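Local structure of shikimate kinase (Bacteroides thetaiotaomicron, 3VAA) at residues G32-G37 with P143-K148; E62-T67 with T73-A78; D129-R134 with D155-A160. The protein probably catalyses the ATP-dependent phosphorylation of the 3-hydroxyl group of shikimate, a magnesium-requiring step on the pathway to chorismate. All blocks are in the same frame, centred on the assembly; numbering follows the deposited sequence.

Interaction 1: G32-G37 with P143-K148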
loop_
_atom_site.group_PDB
_atom_site.type_symbol
_atom_site.label_atom_id
_atom_site.label_comp_id
_atom_site.label_asym_id
_atom_site.label_seq_id
_atom_site.Cartn_x
_atom_site.Cartn_y
_atom_site.Cartn_z
ATOM N N GLY A 32 -0.771 -0.140 3.668
ATOM C CA GLY A 32 0.392 0.070 4.518
ATOM C C GLY A 32 1.145 1.313 4.106
ATOM O O GLY A 32 0.799 1.969 3.128
ATOM N N TYR A 33 2.197 1.629 4.857
ATOM C CA TYR A 33 2.941 2.855 4.635
ATOM C C TYR A 33 3.932 2.725 3.500
ATOM O O TYR A 33 4.237 1.612 3.069
ATOM C CB TYR A 33 3.684 3.205 5.941
ATOM C CG TYR A 33 4.201 4.617 6.056
ATOM C CD1 TYR A 33 3.342 5.714 5.974
ATOM C CD2 TYR A 33 5.555 4.864 6.289
ATOM C CE1 TYR A 33 3.821 7.007 6.089
ATOM C CE2 TYR A 33 6.036 6.156 6.426
ATOM C CZ TYR A 33 5.169 7.223 6.319
ATOM O OH TYR A 33 5.677 8.492 6.453
ATOM N N MET A 34 4.413 3.858 3.000
ATOM C CA MET A 34 5.497 3.832 2.022
ATOM C C MET A 34 6.669 3.060 2.628
ATOM O O MET A 34 7.001 3.219 3.822
ATOM C CB MET A 34 5.967 5.245 1.639
ATOM C CG MET A 34 6.434 6.103 2.785
ATOM S SD MET A 34 7.144 7.652 2.199
ATOM C CE MET A 34 7.450 8.522 3.717
ATOM N N GLY A 35 7.288 2.217 1.807
ATOM C CA GLY A 35 8.407 1.413 2.246
ATOM C C GLY A 35 8.027 0.057 2.780
ATOM O O GLY A 35 8.901 -0.781 2.973
ATOM N N ALA A 36 6.729 -0.174 3.014
ATOM C CA ALA A 36 6.262 -1.459 3.584
ATOM C C ALA A 36 6.446 -2.656 2.665
ATOM O O ALA A 36 6.538 -3.777 3.134
ATOM C CB ALA A 36 4.801 -1.356 4.017
ATOM N N GLY A 37 6.510 -2.415 1.364
ATOM C CA GLY A 37 6.666 -3.490 0.380
ATOM C C GLY A 37 5.429 -3.839 -0.424
ATOM O O GLY A 37 5.344 -4.930 -0.976
ATOM N N PRO A 143 10.457 12.533 -1.698
ATOM C CA PRO A 143 10.710 13.956 -1.433
ATOM C C PRO A 143 10.281 14.466 -0.054
ATOM O O PRO A 143 10.964 15.321 0.521
ATOM C CB PRO A 143 9.908 14.666 -2.536
ATOM C CG PRO A 143 8.917 13.675 -2.999
ATOM C CD PRO A 143 9.611 12.359 -2.896
ATOM N N ILE A 144 9.173 13.952 0.478
ATOM C CA ILE A 144 8.708 14.383 1.797
ATOM C C ILE A 144 9.767 14.159 2.905
ATOM O O ILE A 144 9.744 14.842 3.931
ATOM C CB ILE A 144 7.365 13.674 2.180
ATOM C CG1 ILE A 144 6.600 14.469 3.243
ATOM C CG2 ILE A 144 7.599 12.235 2.624
ATOM C CD1 ILE A 144 5.217 13.879 3.562
ATOM N N LEU A 145 10.696 13.222 2.697
ATOM C CA LEU A 145 11.737 12.915 3.713
ATOM C C LEU A 145 13.042 13.694 3.529
ATOM O O LEU A 145 13.948 13.616 4.366
ATOM C CB LEU A 145 12.079 11.424 3.680
ATOM C CG LEU A 145 10.903 10.465 3.832
ATOM C CD1 LEU A 145 11.399 9.022 3.791
ATOM C CD2 LEU A 145 10.154 10.749 5.133
ATOM N N GLN A 146 13.134 14.452 2.443
ATOM C CA GLN A 146 14.360 15.159 2.115
ATOM C C GLN A 146 14.870 16.006 3.296
ATOM O O GLN A 146 14.111 16.740 3.927
ATOM C CB GLN A 146 14.137 15.983 0.845
ATOM C CG GLN A 146 15.392 16.320 0.066
ATOM C CD GLN A 146 15.121 16.370 -1.441
ATOM O OE1 GLN A 146 14.378 15.530 -1.981
ATOM N NE2 GLN A 146 15.734 17.322 -2.122
ATOM N N GLY A 147 16.148 15.851 3.628
ATOM C CA GLY A 147 16.743 16.613 4.724
ATOM C C GLY A 147 16.611 15.977 6.103
ATOM O O GLY A 147 17.272 16.413 7.044
ATOM N N LYS A 148 15.783 14.942 6.232
ATOM C CA LYS A 148 15.589 14.289 7.531
ATOM C C LYS A 148 16.567 13.137 7.718
ATOM O O LYS A 148 16.669 12.261 6.862
ATOM C CB LYS A 148 14.169 13.765 7.668
ATOM C CG LYS A 148 13.096 14.827 7.478
ATOM C CD LYS A 148 11.712 14.242 7.713
ATOM C CE LYS A 148 10.605 15.189 7.248
ATOM N NZ LYS A 148 10.624 16.509 7.941
#
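M34 reaches across to I144 and L145, joining the P-loop (Walker A) of the kinase to the loop between helices 128-137 and 150-168, which probably corresponds to the lid of other shikimate kinases. The side chain of M34 starts with CB pointing at that loop but still 7.2 Å short of CG2 of I144. CG then sits between the backbone N and the carbonyl carbon (chi1 57°), over one face of the neighbouring Y33 ring, 3.6 Å above its plane and displaced toward the rim. From there the chain runs fully extended, and SD comes to 4.6 Å from CG2 of I144 before handing the real contact to CE. This methyl does the touching: it lies 3.9 Å from CG2 of I144 and meets the end of L145 tip to tip, 3.8 Å from its CD2.

No hydrogen bond joins the two segments; the contact is apolar, made by the methyl of M34. L135 and R142, a predicted ATP-binding residue, also pack on M34. Behind it the chain turns from Y33 to A36, and G35, A36 and G37 belong to the predicted ATP site. On the other side a 3-10 turn at 143-145 presents I144 and L145 together, and CE of M34 is 4.0 Å from both CG and CD1 of L145.

Interaction 2: E62-T67 with T73-A78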
loop_
_atom_site.group_PDB
_atom_site.type_symbol
_atom_site.label_atom_id
_atom_site.label_comp_id
_atom_site.label_asym_id
_atom_site.label_seq_id
_atom_site.Cartn_x
_atom_site.Cartn_y
_atom_site.Cartn_z
ATOM N N GLU A 62 -3.308 6.828 -15.166
ATOM C CA GLU A 62 -3.830 6.377 -16.471
ATOM C C GLU A 62 -5.193 7.009 -16.793
ATOM O O GLU A 62 -5.470 7.376 -17.928
ATOM C CB GLU A 62 -3.990 4.857 -16.502
ATOM C CG GLU A 62 -2.705 4.079 -16.558
ATOM C CD GLU A 62 -1.963 4.226 -17.871
ATOM O OE1 GLU A 62 -0.722 4.118 -17.857
ATOM O OE2 GLU A 62 -2.603 4.457 -18.917
ATOM N N ARG A 63 -6.051 7.119 -15.790
ATOM C CA ARG A 63 -7.393 7.665 -16.001
ATOM C C ARG A 63 -7.432 9.160 -16.222
ATOM O O ARG A 63 -8.208 9.654 -17.048
ATOM C CB ARG A 63 -8.304 7.285 -14.828
ATOM C CG ARG A 63 -8.720 5.823 -14.885
ATOM C CD ARG A 63 -9.865 5.552 -15.845
ATOM N NE ARG A 63 -11.169 5.794 -15.208
ATOM C CZ ARG A 63 -11.871 6.918 -15.287
ATOM N NH1 ARG A 63 -11.457 7.935 -16.032
ATOM N NH2 ARG A 63 -13.020 7.007 -14.641
ATOM N N PHE A 64 -6.572 9.895 -15.534
ATOM C CA PHE A 64 -6.609 11.345 -15.625
ATOM C C PHE A 64 -5.546 11.951 -16.528
ATOM O O PHE A 64 -5.601 13.142 -16.810
ATOM C CB PHE A 64 -6.550 11.935 -14.214
ATOM C CG PHE A 64 -7.798 11.671 -13.419
ATOM C CD1 PHE A 64 -8.846 12.570 -13.444
ATOM C CD2 PHE A 64 -7.942 10.499 -12.700
ATOM C CE1 PHE A 64 -10.001 12.327 -12.740
ATOM C CE2 PHE A 64 -9.091 10.249 -11.995
ATOM C CZ PHE A 64 -10.121 11.159 -12.011
ATOM N N HIS A 65 -4.629 11.119 -17.020
ATOM C CA HIS A 65 -3.507 11.572 -17.859
ATOM C C HIS A 65 -2.766 12.723 -17.180
ATOM O O HIS A 65 -2.323 13.685 -17.816
ATOM C CB HIS A 65 -3.991 11.938 -19.268
ATOM C CG HIS A 65 -4.668 10.803 -19.970
ATOM N ND1 HIS A 65 -6.039 10.682 -20.046
ATOM C CD2 HIS A 65 -4.159 9.708 -20.581
ATOM C CE1 HIS A 65 -6.346 9.575 -20.702
ATOM N NE2 HIS A 65 -5.221 8.964 -21.034
ATOM N N LYS A 66 -2.627 12.577 -15.866
ATOM C CA LYS A 66 -1.953 13.511 -15.007
ATOM C C LYS A 66 -1.331 12.678 -13.918
ATOM O O LYS A 66 -1.907 11.676 -13.515
ATOM C CB LYS A 66 -2.928 14.503 -14.372
ATOM C CG LYS A 66 -3.426 15.598 -15.328
ATOM C CD LYS A 66 -4.597 16.360 -14.738
ATOM C CE LYS A 66 -5.130 17.414 -15.715
ATOM N NZ LYS A 66 -6.454 17.936 -15.269
ATOM N N THR A 67 -0.158 13.078 -13.446
ATOM C CA THR A 67 0.483 12.355 -12.350
ATOM C C THR A 67 -0.252 12.662 -11.060
ATOM O O THR A 67 -1.023 13.619 -10.992
ATOM C CB THR A 67 1.942 12.754 -12.182
ATOM O OG1 THR A 67 2.030 14.127 -11.768
ATOM C CG2 THR A 67 2.707 12.557 -13.487
ATOM N N THR A 73 -1.771 19.113 -6.717
ATOM C CA THR A 73 -1.602 20.555 -6.881
ATOM C C THR A 73 -2.830 21.189 -7.532
ATOM O O THR A 73 -3.271 22.255 -7.120
ATOM C CB THR A 73 -0.354 20.890 -7.724
ATOM O OG1 THR A 73 0.822 20.441 -7.036
ATOM C CG2 THR A 73 -0.246 22.411 -7.960
ATOM N N GLU A 74 -3.372 20.528 -8.547
ATOM C CA GLU A 74 -4.546 21.034 -9.259
ATOM C C GLU A 74 -5.844 20.952 -8.420
ATOM O O GLU A 74 -6.617 21.905 -8.375
ATOM C CB GLU A 74 -4.737 20.241 -10.563
ATOM C CG GLU A 74 -5.935 20.685 -11.398
ATOM C CD GLU A 74 -6.322 19.693 -12.497
ATOM O OE1 GLU A 74 -5.778 18.573 -12.535
ATOM O OE2 GLU A 74 -7.208 20.035 -13.313
ATOM N N ARG A 75 -6.061 19.825 -7.749
ATOM C CA ARG A 75 -7.315 19.582 -7.007
ATOM C C ARG A 75 -7.249 19.831 -5.490
ATOM O O ARG A 75 -8.288 19.964 -4.842
ATOM C CB ARG A 75 -7.752 18.116 -7.192
ATOM C CG ARG A 75 -7.758 17.544 -8.614
ATOM C CD ARG A 75 -8.708 18.225 -9.536
ATOM N NE ARG A 75 -8.903 17.487 -10.792
ATOM C CZ ARG A 75 -9.831 16.545 -10.993
ATOM N NH1 ARG A 75 -10.653 16.162 -10.017
ATOM N NH2 ARG A 75 -9.926 15.957 -12.182
ATOM N N GLY A 76 -6.050 19.839 -4.925
ATOM C CA GLY A 76 -5.877 19.969 -3.479
ATOM C C GLY A 76 -6.054 18.625 -2.786
ATOM O O GLY A 76 -6.500 17.643 -3.413
ATOM N N GLU A 77 -5.712 18.569 -1.501
ATOM C CA GLU A 77 -5.859 17.334 -0.725
ATOM C C GLU A 77 -7.257 16.733 -0.854
ATOM O O GLU A 77 -7.399 15.584 -1.258
ATOM C CB GLU A 77 -5.584 17.560 0.765
ATOM C CG GLU A 77 -5.815 16.284 1.598
ATOM C CD GLU A 77 -5.730 16.499 3.103
ATOM O OE1 GLU A 77 -5.066 17.465 3.542
ATOM O OE2 GLU A 77 -6.334 15.686 3.848
ATOM N N ALA A 78 -8.277 17.496 -0.468
ATOM C CA ALA A 78 -9.657 17.014 -0.500
ATOM C C ALA A 78 -10.052 16.480 -1.873
ATOM O O ALA A 78 -10.651 15.428 -1.976
ATOM C CB ALA A 78 -10.629 18.120 -0.060
#
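K66 and E74 join in a salt bridge on the solvent side of this contact, while F64, which meets R75, is the part packed against the protein. The lysine runs out extended, and the glutamate, an exposed residue, meets it at about a right angle, its CG anti to the backbone N (chi1 -180°) and the rest of its chain also straight. NZ of K66 gives a 2.9 Å bond to OE1 of E74, arriving on the syn side and 20° out of the carboxylate plane. The grip is mainly through this oxygen, since the second bond, 3.0 Å from NZ of K66 to OE2 of E74, is weak. CD of K66 passes 3.3 Å from OE1 of E74. Within these two segments the closest CA atoms, those of K66 and E74, are 9.8 Å apart.

The setting is a short connection between two successive helices. Helix 56-64 ends where H65 takes positive phi, and T67 is the N-cap of helix 68-91; its side chain caps a backbone N there and E70 accepts a bond from the backbone N of T67, consistent with a capping box. As in other shikimate kinases, this probably belongs to the shikimate-binding region, and D57 and R81, both predicted substrate ligands, lie in the same two helices without touching this contact.

On the packed side, F64 rests on L83 and M87 of helix 68-91. The exposed R75 bends at chi2 (-63°) and brings NH2 to 3.7 Å from CE1 of F64, approaching the ring obliquely. Within its own segment R75 also makes a long ion pair, its NE 3.7 Å from OE1 of E74. NZ of K66 and NH2 of R75 stay 5.0 Å apart, with the carboxylate probably moderating their like charges. In the crystal, F64 and R75 both touch a neighbouring molecule.

Interaction 3: D129-R134 with D155-A160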
loop_
_atom_site.group_PDB
_atom_site.type_symbol
_atom_site.label_atom_id
_atom_site.label_comp_id
_atom_site.label_asym_id
_atom_site.label_seq_id
_atom_site.Cartn_x
_atom_site.Cartn_y
_atom_site.Cartn_z
ATOM N N ASP A 129 12.003 0.248 12.492
ATOM C CA ASP A 129 13.441 0.095 12.246
ATOM C C ASP A 129 13.658 -0.324 10.808
ATOM O O ASP A 129 14.621 0.102 10.173
ATOM C CB ASP A 129 14.076 -0.950 13.182
ATOM C CG ASP A 129 14.117 -0.499 14.639
ATOM O OD1 ASP A 129 13.938 0.715 14.909
ATOM O OD2 ASP A 129 14.333 -1.368 15.524
ATOM N N VAL A 130 12.755 -1.165 10.295
ATOM C CA VAL A 130 12.858 -1.652 8.928
ATOM C C VAL A 130 12.413 -0.574 7.967
ATOM O O VAL A 130 13.045 -0.388 6.932
ATOM C CB VAL A 130 12.066 -2.958 8.712
ATOM C CG1 VAL A 130 12.086 -3.334 7.228
ATOM C CG2 VAL A 130 12.636 -4.088 9.599
ATOM N N LEU A 131 11.321 0.144 8.291
ATOM C CA LEU A 131 10.888 1.262 7.436
ATOM C C LEU A 131 12.001 2.319 7.337
ATOM O O LEU A 131 12.266 2.866 6.251
ATOM C CB LEU A 131 9.599 1.896 7.975
ATOM C CG LEU A 131 8.350 1.042 7.831
ATOM C CD1 LEU A 131 7.172 1.755 8.462
ATOM C CD2 LEU A 131 8.064 0.719 6.335
ATOM N N PHE A 132 12.645 2.589 8.480
ATOM C CA PHE A 132 13.753 3.546 8.572
ATOM C C PHE A 132 14.860 3.158 7.602
ATOM O O PHE A 132 15.293 3.975 6.758
ATOM C CB PHE A 132 14.252 3.618 10.026
ATOM C CG PHE A 132 15.434 4.536 10.241
ATOM C CD1 PHE A 132 15.247 5.910 10.401
ATOM C CD2 PHE A 132 16.718 4.025 10.318
ATOM C CE1 PHE A 132 16.324 6.763 10.614
ATOM C CE2 PHE A 132 17.811 4.878 10.539
ATOM C CZ PHE A 132 17.605 6.253 10.682
ATOM N N ARG A 133 15.328 1.919 7.696
ATOM C CA ARG A 133 16.379 1.460 6.777
ATOM C C ARG A 133 15.960 1.573 5.313
ATOM O O ARG A 133 16.677 2.154 4.489
ATOM C CB ARG A 133 16.738 0.015 7.079
ATOM C CG ARG A 133 17.939 -0.498 6.300
ATOM C CD ARG A 133 18.149 -1.940 6.659
ATOM N NE ARG A 133 17.054 -2.748 6.126
ATOM C CZ ARG A 133 16.500 -3.790 6.737
ATOM N NH1 ARG A 133 16.885 -4.150 7.951
ATOM N NH2 ARG A 133 15.525 -4.454 6.142
ATOM N N ARG A 134 14.791 1.025 4.984
ATOM C CA ARG A 134 14.325 1.034 3.605
ATOM C C ARG A 134 14.154 2.431 3.032
ATOM O O ARG A 134 14.537 2.686 1.902
ATOM C CB ARG A 134 13.000 0.287 3.462
ATOM C CG ARG A 134 13.101 -1.204 3.716
ATOM C CD ARG A 134 11.696 -1.824 3.679
ATOM N NE ARG A 134 11.732 -3.272 3.820
ATOM C CZ ARG A 134 10.657 -4.047 3.934
ATOM N NH1 ARG A 134 9.431 -3.532 3.929
ATOM N NH2 ARG A 134 10.810 -5.352 4.074
ATOM N N ASP A 155 11.550 9.732 13.976
ATOM C CA ASP A 155 10.363 10.347 14.611
ATOM C C ASP A 155 9.277 10.612 13.567
ATOM O O ASP A 155 8.090 10.447 13.847
ATOM C CB ASP A 155 10.694 11.669 15.332
ATOM C CG ASP A 155 11.572 11.482 16.574
ATOM O OD1 ASP A 155 11.610 10.365 17.139
ATOM O OD2 ASP A 155 12.219 12.472 16.992
ATOM N N PHE A 156 9.675 11.024 12.362
ATOM C CA PHE A 156 8.708 11.311 11.293
ATOM C C PHE A 156 7.893 10.064 10.892
ATOM O O PHE A 156 6.642 10.111 10.766
ATOM C CB PHE A 156 9.412 11.912 10.076
ATOM C CG PHE A 156 8.471 12.307 8.964
ATOM C CD1 PHE A 156 8.162 11.413 7.942
ATOM C CD2 PHE A 156 7.874 13.550 8.962
ATOM C CE1 PHE A 156 7.293 11.763 6.935
ATOM C CE2 PHE A 156 6.997 13.905 7.948
ATOM C CZ PHE A 156 6.716 13.005 6.932
ATOM N N ILE A 157 8.601 8.952 10.709
ATOM C CA ILE A 157 7.970 7.671 10.374
ATOM C C ILE A 157 7.042 7.209 11.502
ATOM O O ILE A 157 5.859 6.883 11.280
ATOM C CB ILE A 157 9.048 6.590 10.134
ATOM C CG1 ILE A 157 9.834 6.938 8.866
ATOM C CG2 ILE A 157 8.430 5.207 10.014
ATOM C CD1 ILE A 157 11.115 6.097 8.673
ATOM N N ILE A 158 7.574 7.196 12.721
ATOM C CA ILE A 158 6.795 6.746 13.876
ATOM C C ILE A 158 5.518 7.547 14.027
ATOM O O ILE A 158 4.452 6.968 14.249
ATOM C CB ILE A 158 7.627 6.776 15.192
ATOM C CG1 ILE A 158 8.706 5.687 15.148
ATOM C CG2 ILE A 158 6.728 6.572 16.412
ATOM C CD1 ILE A 158 9.733 5.754 16.298
ATOM N N GLN A 159 5.600 8.864 13.881
ATOM C CA GLN A 159 4.406 9.710 14.007
ATOM C C GLN A 159 3.429 9.491 12.862
ATOM O O GLN A 159 2.210 9.526 13.065
ATOM C CB GLN A 159 4.807 11.184 14.094
ATOM C CG GLN A 159 5.548 11.496 15.402
ATOM C CD GLN A 159 6.349 12.798 15.368
ATOM O OE1 GLN A 159 6.192 13.630 14.468
ATOM N NE2 GLN A 159 7.223 12.967 16.352
ATOM N N ALA A 160 3.954 9.297 11.652
ATOM C CA ALA A 160 3.097 9.042 10.509
ATOM C C ALA A 160 2.304 7.745 10.732
ATOM O O ALA A 160 1.103 7.687 10.446
ATOM C CB ALA A 160 3.929 8.966 9.203
#
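Two helices that flank the putative lid loop, 128-137 and 150-168, pack together here, with I157 of the second set against L131 and F132 of the first. The backbones come close, CA of F132 lying 7.3 Å from CA of I157, and the I157 side chain is set between them. Its two branches divide the work. CG1 stands anti to the carbonyl carbon (chi1 -67°) and carries CD1 forward onto the backbone of the facing helix, 3.7 Å from CA of F132 and 3.8 Å from N of F132. The same methyl is 4.2 Å from CB of F132 and lies at the edge of the phenyl ring, near its plane.

The I157 and L131 side chains cross at a slant, CG2 of I157 coming to 4.0 Å from CD1 of L131 and 4.1 Å from CB of L131. No hydrogen bond crosses between the segments; CD1 of I157 rests on the F132 backbone and CB, with the ring edge a little farther off, and both L131 and I157 are buried.

One turn along from this apolar seam, V130 CG1 rests 3.4 Å above one face of the R134 guanidinium, offset toward its rim. NH1 of R134 bonds to the carbonyl O of G35 in the P-loop, and its NE forms a salt bridge with E181. Around the seam, L135 packs on I157, while L153 and M154 of helix 150-168 touch F132. L131 also packs on L161 of that helix and on V126, in the loop after strand 120-125.

Overall arrangement
Interactions 1 and 3 are neighbours, their centres about 8 Å apart, whereas the centre of interaction 2 stands about 20 Å from that of interaction 1 and 27 Å from that of interaction 3. Interaction 3 is the buried one, built from aliphatic groups and backbone between two helices. Interaction 1 joins the loop between those same helices to the P-loop and is only partly buried, but it too is apolar. The two also touch directly: Y33 packs on A160 and L145 on F156. Interaction 2, on the surface at helices 56-64 and 68-91, relies largely on charge, with a salt bridge where the others have methyl contacts.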